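Local coordinates for protein methylenetetrahydrofolate--tRNA-(uracil-5-)-methyltransferase TrmFO (Thermus thermophilus, PDB 3G5S) that probably catalyses the FAD- and folate-dependent methylation of uridine 54 in tRNA to 5-methyluridine, with methylenetetrahydrofolate as the carbon donor, at residues A[128-133]-A[355-360]; A[122-127]-A[329-334]; A[15-20]-A[25-30]. All coordinates share one frame; numbering follows the deposited sequence.

Contact 1 (A[128-133]-A[355-360]); sequences ITVLAT and LNAARK. With FAD (flavin-adenine dinucleotide), chain B.
I128 and V130 meet helix 343-361 mainly through aliphatic carbons, and the two segments exchange no hydrogen bond. The methyl of A357 is the shared point of the apolar packing: it lies 3.9 Å from CG2 of I128, and its CB is equally far, 3.9 Å, from CG2 of V130. In I128, CG2 stands opposite the backbone N while CG1 runs beside that nitrogen (chi1 -60°), so one branch serves A357 and the other extends toward K360.

A second apolar meeting involves the stem of a lysine. CD1 of I128, at the end of an extended chain (chi2 170°), comes within 3.8 Å of CG of K360, the two side chains passing at a slant. Beyond that point the lysine bends at several torsions and carries its ammonium group away from I128 to form a salt bridge with E329; its CB and CG pack against the isoleucine while its charge is met by the carboxylate.

The cofactor is met at the other end of 128-133. There the contacts are close approaches to carbon: A132 O lies 3.4 Å from C5B of the FAD ribose, and CG2 of T133 is 3.5 Å from C5A of the adenine, while OG1 of T133 hydrogen-bonds to T137.

The contact is thus a helix packed on a strand of the parallel sheet in the Rossmann-type FAD-binding fold, with A132 and T133 following the strand into the FAD pocket. Strand 129-131 runs between strands 4-7 and 331-333 of that sheet, and helix 343-361 packs against it, with Y332 touching A357 and K360 on one flank and L20 of helix 11-22 touching A357 and A358 on another.

Contact 2 (A[122-127]-A[329-334]); sequences REIPPG and EGLYAA
G330 and L331 meet G127 and I124 of the loop 122-127, the glycines through their main chains and the other two through their side chains. Just ahead of them, O of E329 is linked to the loop by a water that lies 2.7 Å from it and donates to it. The bond from the same water to O of G127, at 3.0 Å, is weak. The water has more acceptors in reach than protons, and the two bonds need not both be made at once.

At G330 the main chains come closest, with CA atoms 6.9 Å apart between G127 and G330. The two carbonyl oxygens, G127 O and G330 O, are 3.9 Å apart, and as both are acceptors they form no bond. Both glycines have positive phi, 78° at G127 and 76° at G330, and the chain turns a corner at 329 and 330. The amide of G330 is bonded to the carboxylate of E324, while O of G127 also accepts from the hydroxyl of T129.

L331 supplies the side-chain part of the contact. With CG anti to its backbone N (chi1 -173°), the leucine brings its forked end to I124, although its CB itself does not head that way. Both tips of the fork address one methyl: CG2 of I124 lies 4.0 Å from CD1 of L331 and 4.1 Å from CD2 of L331. The two side chains cross at about a right angle. Helix 139-149 covers this spot, R148 touching I124 and F149 touching L331.

The backbones of G330 and Y332 bond to strand 129-131, while those of L331 and A333 bond on the other side to F325 and L323. Strands 129-131 and 331-333 are parallel neighbours in the sheet of the Rossmann-type FAD-binding fold of the MnmG family.

Contact 3 (A[15-20]-A[25-30]); sequences EAAWTL and VPVRLF
Turned with CG anti to the carbonyl carbon (chi1 -78°), L20 directs its branches at two valines. V27, whose CG1 lies anti to its own backbone N (chi1 173°), sends CG1 toward A17 and CG2 toward L20. The valine thus straddles one turn of the helix: its CG1 is 4.0 Å from CB of A17, and its CG2 presses to 3.5 Å from CB of L20, tighter than usual for two carbons. CD2 of L20 meets CG1 of V25 at 3.8 Å.

Helix 11-22 is here the crossover of a beta-alpha-beta unit, strand 4-7, helix and strand 27-30. The glycine-rich GxGxxG sequence (G8, G10, G13), predicted to bind FAD, spans the loop from strand 4-7 into the first turn of the helix. The short axes lie 9.2 Å apart and nearly antiparallel, at 169°.

The return to the strand is closed by a backbone bond. N of V25 donates to O of L20 over 2.9 Å, fairly straight at the hydrogen, but arriving above the carbonyl plane. Within the helix, O of E15 accepts both N and OG1 of T19, which approach from opposite faces of its plane. Farther along the strand, L29 turns toward A17 and packs on V6 and L114 of the flanking strands.

In the fold
From the N terminus, strand 4-7 leads into helix 11-22, and contact 3 closes the short turn to strand 27-30, completing its local loop before the others open. Contact 2 opens at 122-127 and contact 1 at 128-133, directly after it; contact 2 closes at 329-334 and contact 1 at 355-360, so the two long loops, each of some 200 residues, cross. They also touch, where helix 343-361 meets segment 329-334 and through a probable hydrogen bond from L131 N to Y332 O. Helix 343-361 touches contact 3 as well, A358 packing on L20 and V25. All three reach the same parallel sheet, joining its strands to the helices beside it.

Contact 1 (A[128-133]-A[355-360])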
loop_
_atom_site.group_PDB
_atom_site.type_symbol
_atom_site.label_atom_id
_atom_site.label_comp_id
_atom_site.label_asym_id
_atom_site.label_seq_id
_atom_site.Cartn_x
_atom_site.Cartn_y
_atom_site.Cartn_z
ATOM N N ILE A 128 3.190 -21.172 13.830
ATOM C CA ILE A 128 3.735 -20.136 12.962
ATOM C C ILE A 128 2.918 -20.065 11.678
ATOM O O ILE A 128 2.750 -21.072 10.985
ATOM C CB ILE A 128 5.220 -20.390 12.672
ATOM C CG1 ILE A 128 6.019 -20.397 13.980
ATOM C CG2 ILE A 128 5.754 -19.333 11.729
ATOM C CD1 ILE A 128 7.452 -20.879 13.825
ATOM N N THR A 129 2.423 -18.865 11.366
ATOM C CA THR A 129 1.414 -18.691 10.331
ATOM C C THR A 129 1.543 -17.317 9.689
ATOM O O THR A 129 1.665 -16.307 10.390
ATOM C CB THR A 129 -0.005 -18.810 10.954
ATOM O OG1 THR A 129 -0.208 -20.144 11.426
ATOM C CG2 THR A 129 -1.086 -18.483 9.953
ATOM N N VAL A 130 1.494 -17.285 8.359
ATOM C CA VAL A 130 1.405 -16.044 7.595
ATOM C C VAL A 130 0.012 -15.933 6.985
ATOM O O VAL A 130 -0.433 -16.845 6.285
ATOM C CB VAL A 130 2.449 -16.018 6.454
ATOM C CG1 VAL A 130 2.323 -14.730 5.641
ATOM C CG2 VAL A 130 3.857 -16.171 7.008
ATOM N N LEU A 131 -0.674 -14.824 7.259
ATOM C CA LEU A 131 -1.982 -14.543 6.668
ATOM C C LEU A 131 -1.817 -13.621 5.465
ATOM O O LEU A 131 -1.253 -12.540 5.579
ATOM C CB LEU A 131 -2.900 -13.885 7.691
ATOM C CG LEU A 131 -3.126 -14.674 8.980
ATOM C CD1 LEU A 131 -4.004 -13.874 9.908
ATOM C CD2 LEU A 131 -3.724 -16.055 8.708
ATOM N N ALA A 132 -2.321 -14.059 4.316
ATOM C CA ALA A 132 -2.105 -13.349 3.053
ATOM C C ALA A 132 -3.341 -13.478 2.158
ATOM O O ALA A 132 -3.255 -13.872 0.996
ATOM C CB ALA A 132 -0.856 -13.893 2.350
ATOM N N THR A 133 -4.497 -13.131 2.710
ATOM C CA THR A 133 -5.767 -13.451 2.077
ATOM C C THR A 133 -6.343 -12.345 1.192
ATOM O O THR A 133 -7.374 -12.545 0.556
ATOM C CB THR A 133 -6.778 -13.921 3.136
ATOM O OG1 THR A 133 -6.704 -13.057 4.276
ATOM C CG2 THR A 133 -6.434 -15.335 3.581
ATOM N N LEU A 355 10.218 -14.606 5.278
ATOM C CA LEU A 355 11.558 -14.591 5.839
ATOM C C LEU A 355 11.500 -14.636 7.364
ATOM O O LEU A 355 12.210 -15.416 8.001
ATOM C CB LEU A 355 12.308 -13.343 5.365
ATOM C CG LEU A 355 13.692 -13.105 5.972
ATOM C CD1 LEU A 355 14.648 -14.277 5.736
ATOM C CD2 LEU A 355 14.266 -11.823 5.394
ATOM N N ASN A 356 10.660 -13.793 7.948
ATOM C CA ASN A 356 10.577 -13.748 9.397
ATOM C C ASN A 356 9.923 -14.978 10.009
ATOM O O ASN A 356 10.340 -15.436 11.068
ATOM C CB ASN A 356 9.954 -12.441 9.870
ATOM C CG ASN A 356 10.940 -11.293 9.773
ATOM O OD1 ASN A 356 12.145 -11.500 9.941
ATOM N ND2 ASN A 356 10.447 -10.092 9.493
ATOM N N ALA A 357 8.928 -15.531 9.326
ATOM C CA ALA A 357 8.324 -16.789 9.756
ATOM C C ALA A 357 9.346 -17.931 9.698
ATOM O O ALA A 357 9.399 -18.771 10.599
ATOM C CB ALA A 357 7.116 -17.105 8.897
ATOM N N ALA A 358 10.156 -17.954 8.640
ATOM C CA ALA A 358 11.194 -18.967 8.501
ATOM C C ALA A 358 12.197 -18.825 9.633
ATOM O O ALA A 358 12.610 -19.808 10.260
ATOM C CB ALA A 358 11.887 -18.830 7.158
ATOM N N ARG A 359 12.611 -17.588 9.887
ATOM C CA ARG A 359 13.540 -17.337 10.980
ATOM C C ARG A 359 12.968 -17.769 12.329
ATOM O O ARG A 359 13.652 -18.386 13.144
ATOM C CB ARG A 359 13.998 -15.874 10.978
ATOM C CG ARG A 359 14.903 -15.561 9.778
ATOM C CD ARG A 359 15.270 -14.074 9.687
ATOM N NE ARG A 359 15.964 -13.601 10.880
ATOM C CZ ARG A 359 17.266 -13.753 11.104
ATOM N NH1 ARG A 359 17.793 -13.307 12.233
ATOM N NH2 ARG A 359 18.045 -14.344 10.206
ATOM N N LYS A 360 11.686 -17.488 12.546
ATOM C CA LYS A 360 10.999 -17.929 13.772
ATOM C C LYS A 360 11.051 -19.451 13.934
ATOM O O LYS A 360 11.290 -19.984 15.037
ATOM C CB LYS A 360 9.532 -17.494 13.716
ATOM C CG LYS A 360 8.806 -17.588 15.051
ATOM C CD LYS A 360 9.431 -16.632 16.056
ATOM C CE LYS A 360 8.379 -15.985 16.951
ATOM N NZ LYS A 360 7.991 -16.776 18.143
HETATM P PA FAD B . -4.574 -11.894 -3.557
HETATM O O1A FAD B . -6.014 -11.544 -3.796
HETATM O O2A FAD B . -3.642 -11.908 -4.729
HETATM O O5B FAD B . -4.446 -13.313 -2.836
HETATM C C5B FAD B . -5.265 -13.663 -1.738
HETATM C C4B FAD B . -5.566 -15.144 -1.853
HETATM O O4B FAD B . -6.202 -15.586 -0.666
HETATM C C3B FAD B . -6.532 -15.441 -2.998
HETATM O O3B FAD B . -6.015 -16.453 -3.842
HETATM C C2B FAD B . -7.816 -15.887 -2.299
HETATM O O2B FAD B . -8.574 -16.845 -3.008
HETATM C C1B FAD B . -7.277 -16.465 -1.004
HETATM N N9A FAD B . -8.164 -16.471 0.169
HETATM C C8A FAD B . -8.920 -15.441 0.655
HETATM N N7A FAD B . -9.499 -15.837 1.808
HETATM C C5A FAD B . -9.103 -17.113 2.060
HETATM C C6A FAD B . -9.375 -18.012 3.082
HETATM N N6A FAD B . -10.026 -17.653 4.197
HETATM N N1A FAD B . -8.792 -19.249 3.037
HETATM C C2A FAD B . -7.973 -19.620 1.997
HETATM N N3A FAD B . -7.693 -18.739 0.978
HETATM C C4A FAD B . -8.265 -17.518 1.031
HETATM N N1 FAD B . -3.028 -4.281 -7.978
HETATM C C2 FAD B . -2.177 -3.721 -8.896
HETATM O O2 FAD B . -0.993 -3.540 -8.621
HETATM N N3 FAD B . -2.661 -3.361 -10.139
HETATM C C4 FAD B . -3.984 -3.552 -10.501
HETATM O O4 FAD B . -4.384 -3.224 -11.624
HETATM C C4X FAD B . -4.838 -4.125 -9.559
HETATM N N5 FAD B . -6.167 -4.334 -9.853
HETATM C C5X FAD B . -6.995 -4.910 -8.912
HETATM C C6 FAD B . -8.333 -5.126 -9.226
HETATM C C7 FAD B . -9.191 -5.694 -8.295
HETATM C C7M FAD B . -10.636 -5.924 -8.640
HETATM C C8 FAD B . -8.701 -6.056 -7.044
HETATM C C8M FAD B . -9.618 -6.675 -6.029
HETATM C C9 FAD B . -7.361 -5.844 -6.728
HETATM C C9A FAD B . -6.499 -5.269 -7.658
HETATM N N10 FAD B . -5.167 -5.039 -7.338
HETATM C C10 FAD B . -4.349 -4.481 -8.303
HETATM C "C1'" FAD B . -4.786 -4.797 -5.895
HETATM C "C2'" FAD B . -3.757 -5.796 -5.337
HETATM O "O2'" FAD B . -2.423 -5.428 -5.645
HETATM C "C3'" FAD B . -4.047 -7.231 -5.775
HETATM O "O3'" FAD B . -5.294 -7.584 -5.210
HETATM C "C4'" FAD B . -2.983 -8.230 -5.325
HETATM O "O4'" FAD B . -3.243 -9.458 -5.974
HETATM C "C5'" FAD B . -2.950 -8.395 -3.810
HETATM O "O5'" FAD B . -2.156 -9.511 -3.471
HETATM P P FAD B . -2.532 -10.376 -2.179
HETATM O O1P FAD B . -2.603 -9.510 -0.962
HETATM O O2P FAD B . -1.589 -11.533 -2.149
HETATM O O3P FAD B . -4.038 -10.862 -2.451
#

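Contact 2 (A[122-127]-A[329-334])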
loop_
_atom_site.group_PDB
_atom_site.type_symbol
_atom_site.label_atom_id
_atom_site.label_comp_id
_atom_site.label_asym_id
_atom_site.label_seq_id
_atom_site.Cartn_x
_atom_site.Cartn_y
_atom_site.Cartn_z
ATOM N N ARG A 122 -11.056 -20.683 8.077
ATOM C CA ARG A 122 -12.122 -19.909 8.699
ATOM C C ARG A 122 -11.770 -19.403 10.094
ATOM O O ARG A 122 -12.506 -18.607 10.670
ATOM C CB ARG A 122 -13.410 -20.737 8.757
ATOM C CG ARG A 122 -13.925 -21.164 7.388
ATOM C CD ARG A 122 -15.134 -22.099 7.496
ATOM N NE ARG A 122 -16.292 -21.433 8.080
ATOM C CZ ARG A 122 -17.116 -20.640 7.401
ATOM N NH1 ARG A 122 -16.908 -20.409 6.112
ATOM N NH2 ARG A 122 -18.145 -20.070 8.013
ATOM N N GLU A 123 -10.666 -19.888 10.644
ATOM C CA GLU A 123 -10.192 -19.451 11.950
ATOM C C GLU A 123 -8.696 -19.267 11.836
ATOM O O GLU A 123 -8.059 -19.894 10.996
ATOM C CB GLU A 123 -10.502 -20.499 13.024
ATOM C CG GLU A 123 -11.978 -20.849 13.157
ATOM C CD GLU A 123 -12.793 -19.769 13.852
ATOM O OE1 GLU A 123 -12.206 -18.834 14.427
ATOM O OE2 GLU A 123 -14.036 -19.861 13.834
ATOM N N ILE A 124 -8.133 -18.412 12.674
ATOM C CA ILE A 124 -6.698 -18.196 12.651
ATOM C C ILE A 124 -5.987 -19.484 13.050
ATOM O O ILE A 124 -6.197 -19.990 14.150
ATOM C CB ILE A 124 -6.298 -17.062 13.598
ATOM C CG1 ILE A 124 -6.989 -15.760 13.181
ATOM C CG2 ILE A 124 -4.792 -16.880 13.608
ATOM C CD1 ILE A 124 -6.928 -14.684 14.251
ATOM N N PRO A 125 -5.167 -20.038 12.142
ATOM C CA PRO A 125 -4.452 -21.274 12.463
ATOM C C PRO A 125 -3.499 -21.095 13.641
ATOM O O PRO A 125 -2.952 -20.011 13.840
ATOM C CB PRO A 125 -3.640 -21.538 11.188
ATOM C CG PRO A 125 -4.387 -20.852 10.116
ATOM C CD PRO A 125 -4.921 -19.612 10.753
ATOM N N PRO A 126 -3.283 -22.163 14.416
ATOM C CA PRO A 126 -2.260 -22.111 15.460
ATOM C C PRO A 126 -0.868 -22.310 14.867
ATOM O O PRO A 126 -0.720 -22.721 13.715
ATOM C CB PRO A 126 -2.645 -23.286 16.355
ATOM C CG PRO A 126 -3.136 -24.301 15.379
ATOM C CD PRO A 126 -3.880 -23.507 14.310
ATOM N N GLY A 127 0.144 -22.012 15.663
ATOM C CA GLY A 127 1.511 -22.189 15.224
ATOM C C GLY A 127 1.957 -21.075 14.300
ATOM O O GLY A 127 1.215 -20.139 14.004
ATOM N N GLU A 329 2.606 -13.533 18.724
ATOM C CA GLU A 329 3.919 -14.001 18.309
ATOM C C GLU A 329 3.791 -15.117 17.278
ATOM O O GLU A 329 2.979 -16.026 17.436
ATOM C CB GLU A 329 4.705 -14.492 19.527
ATOM C CG GLU A 329 6.165 -14.807 19.252
ATOM C CD GLU A 329 6.943 -15.119 20.517
ATOM O OE1 GLU A 329 6.343 -15.071 21.615
ATOM O OE2 GLU A 329 8.155 -15.413 20.416
ATOM N N GLY A 330 4.594 -15.039 16.224
ATOM C CA GLY A 330 4.604 -16.063 15.202
ATOM C C GLY A 330 3.433 -16.013 14.245
ATOM O O GLY A 330 3.259 -16.922 13.443
ATOM N N LEU A 331 2.631 -14.953 14.331
ATOM C CA LEU A 331 1.593 -14.676 13.340
ATOM C C LEU A 331 2.029 -13.447 12.556
ATOM O O LEU A 331 2.482 -12.468 13.150
ATOM C CB LEU A 331 0.246 -14.407 14.022
ATOM C CG LEU A 331 -0.967 -14.257 13.106
ATOM C CD1 LEU A 331 -1.280 -15.555 12.371
ATOM C CD2 LEU A 331 -2.188 -13.769 13.877
ATOM N N TYR A 332 1.877 -13.504 11.234
ATOM C CA TYR A 332 2.319 -12.432 10.338
ATOM C C TYR A 332 1.204 -12.107 9.362
ATOM O O TYR A 332 0.343 -12.951 9.088
ATOM C CB TYR A 332 3.568 -12.862 9.531
ATOM C CG TYR A 332 4.663 -13.388 10.411
ATOM C CD1 TYR A 332 4.621 -14.695 10.869
ATOM C CD2 TYR A 332 5.716 -12.578 10.836
ATOM C CE1 TYR A 332 5.564 -15.185 11.716
ATOM C CE2 TYR A 332 6.691 -13.073 11.692
ATOM C CZ TYR A 332 6.600 -14.391 12.131
ATOM O OH TYR A 332 7.525 -14.945 12.986
ATOM N N ALA A 333 1.226 -10.886 8.832
ATOM C CA ALA A 333 0.342 -10.515 7.731
ATOM C C ALA A 333 1.175 -10.031 6.560
ATOM O O ALA A 333 2.231 -9.431 6.744
ATOM C CB ALA A 333 -0.642 -9.432 8.151
ATOM N N ALA A 334 0.686 -10.284 5.355
ATOM C CA ALA A 334 1.348 -9.802 4.154
ATOM C C ALA A 334 0.319 -9.469 3.093
ATOM O O ALA A 334 -0.830 -9.919 3.153
ATOM C CB ALA A 334 2.335 -10.841 3.633
HETATM O O HOH W 1 2.096 -18.349 16.276
#

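Contact 3 (A[15-20]-A[25-30])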
loop_
_atom_site.group_PDB
_atom_site.type_symbol
_atom_site.label_atom_id
_atom_site.label_comp_id
_atom_site.label_asym_id
_atom_site.label_seq_id
_atom_site.Cartn_x
_atom_site.Cartn_y
_atom_site.Cartn_z
ATOM N N GLU A 15 4.799 -15.633 -2.618
ATOM C CA GLU A 15 6.153 -15.222 -2.296
ATOM C C GLU A 15 6.557 -15.629 -0.881
ATOM O O GLU A 15 7.695 -16.041 -0.654
ATOM C CB GLU A 15 6.347 -13.720 -2.492
ATOM C CG GLU A 15 7.810 -13.342 -2.544
ATOM C CD GLU A 15 8.473 -13.803 -3.830
ATOM O OE1 GLU A 15 8.118 -13.249 -4.897
ATOM O OE2 GLU A 15 9.349 -14.704 -3.787
ATOM N N ALA A 16 5.636 -15.520 0.072
ATOM C CA ALA A 16 5.935 -15.953 1.433
ATOM C C ALA A 16 6.307 -17.436 1.449
ATOM O O ALA A 16 7.309 -17.834 2.058
ATOM C CB ALA A 16 4.754 -15.689 2.356
ATOM N N ALA A 17 5.495 -18.253 0.779
ATOM C CA ALA A 17 5.758 -19.685 0.697
ATOM C C ALA A 17 7.121 -19.953 0.074
ATOM O O ALA A 17 7.889 -20.765 0.578
ATOM C CB ALA A 17 4.657 -20.388 -0.086
ATOM N N TRP A 18 7.430 -19.270 -1.022
ATOM C CA TRP A 18 8.700 -19.509 -1.690
ATOM C C TRP A 18 9.875 -19.179 -0.773
ATOM O O TRP A 18 10.897 -19.873 -0.775
ATOM C CB TRP A 18 8.773 -18.678 -2.967
ATOM C CG TRP A 18 9.906 -19.045 -3.862
ATOM C CD1 TRP A 18 10.952 -18.252 -4.230
ATOM C CD2 TRP A 18 10.093 -20.297 -4.534
ATOM N NE1 TRP A 18 11.787 -18.938 -5.082
ATOM C CE2 TRP A 18 11.281 -20.195 -5.284
ATOM C CE3 TRP A 18 9.375 -21.499 -4.562
ATOM C CZ2 TRP A 18 11.765 -21.251 -6.057
ATOM C CZ3 TRP A 18 9.855 -22.543 -5.333
ATOM C CH2 TRP A 18 11.039 -22.412 -6.069
ATOM N N THR A 19 9.739 -18.111 0.001
ATOM C CA THR A 19 10.812 -17.698 0.893
ATOM C C THR A 19 11.072 -18.761 1.963
ATOM O O THR A 19 12.217 -19.134 2.235
ATOM C CB THR A 19 10.485 -16.344 1.550
ATOM O OG1 THR A 19 10.102 -15.396 0.545
ATOM C CG2 THR A 19 11.688 -15.803 2.298
ATOM N N LEU A 20 9.994 -19.250 2.564
ATOM C CA LEU A 20 10.092 -20.326 3.532
ATOM C C LEU A 20 10.767 -21.556 2.918
ATOM O O LEU A 20 11.694 -22.128 3.500
ATOM C CB LEU A 20 8.696 -20.664 4.038
ATOM C CG LEU A 20 8.138 -19.687 5.075
ATOM C CD1 LEU A 20 6.631 -19.516 4.933
ATOM C CD2 LEU A 20 8.488 -20.153 6.472
ATOM N N VAL A 25 12.268 -24.527 5.105
ATOM C CA VAL A 25 11.179 -24.653 6.072
ATOM C C VAL A 25 9.915 -25.114 5.346
ATOM O O VAL A 25 9.447 -24.445 4.435
ATOM C CB VAL A 25 10.930 -23.313 6.789
ATOM C CG1 VAL A 25 9.788 -23.437 7.781
ATOM C CG2 VAL A 25 12.198 -22.833 7.482
ATOM N N PRO A 26 9.356 -26.273 5.739
ATOM C CA PRO A 26 8.172 -26.772 5.032
ATOM C C PRO A 26 6.959 -25.873 5.220
ATOM O O PRO A 26 6.824 -25.181 6.241
ATOM C CB PRO A 26 7.921 -28.136 5.687
ATOM C CG PRO A 26 9.237 -28.513 6.276
ATOM C CD PRO A 26 9.836 -27.230 6.745
ATOM N N VAL A 27 6.071 -25.909 4.233
ATOM C CA VAL A 27 4.945 -24.996 4.159
ATOM C C VAL A 27 3.659 -25.775 3.937
ATOM O O VAL A 27 3.640 -26.780 3.220
ATOM C CB VAL A 27 5.141 -23.979 3.004
ATOM C CG1 VAL A 27 3.896 -23.130 2.795
ATOM C CG2 VAL A 27 6.362 -23.102 3.274
ATOM N N ARG A 28 2.602 -25.305 4.591
ATOM C CA ARG A 28 1.244 -25.725 4.323
ATOM C C ARG A 28 0.545 -24.504 3.744
ATOM O O ARG A 28 0.269 -23.538 4.462
ATOM C CB ARG A 28 0.572 -26.158 5.626
ATOM C CG ARG A 28 -0.808 -26.735 5.447
ATOM C CD ARG A 28 -1.390 -27.226 6.775
ATOM N NE ARG A 28 -0.615 -28.321 7.359
ATOM C CZ ARG A 28 0.174 -28.208 8.426
ATOM N NH1 ARG A 28 0.316 -27.041 9.041
ATOM N NH2 ARG A 28 0.832 -29.268 8.874
ATOM N N LEU A 29 0.305 -24.543 2.436
ATOM C CA LEU A 29 -0.245 -23.409 1.707
ATOM C C LEU A 29 -1.721 -23.644 1.460
ATOM O O LEU A 29 -2.093 -24.578 0.747
ATOM C CB LEU A 29 0.496 -23.247 0.379
ATOM C CG LEU A 29 0.036 -22.128 -0.555
ATOM C CD1 LEU A 29 0.198 -20.774 0.108
ATOM C CD2 LEU A 29 0.819 -22.190 -1.853
ATOM N N PHE A 30 -2.556 -22.807 2.069
ATOM C CA PHE A 30 -4.005 -22.921 1.939
ATOM C C PHE A 30 -4.503 -21.990 0.844
ATOM O O PHE A 30 -4.134 -20.815 0.797
ATOM C CB PHE A 30 -4.709 -22.521 3.243
ATOM C CG PHE A 30 -4.452 -23.438 4.408
ATOM C CD1 PHE A 30 -3.362 -23.239 5.238
ATOM C CD2 PHE A 30 -5.330 -24.467 4.700
ATOM C CE1 PHE A 30 -3.142 -24.066 6.322
ATOM C CE2 PHE A 30 -5.111 -25.294 5.778
ATOM C CZ PHE A 30 -4.024 -25.096 6.593
#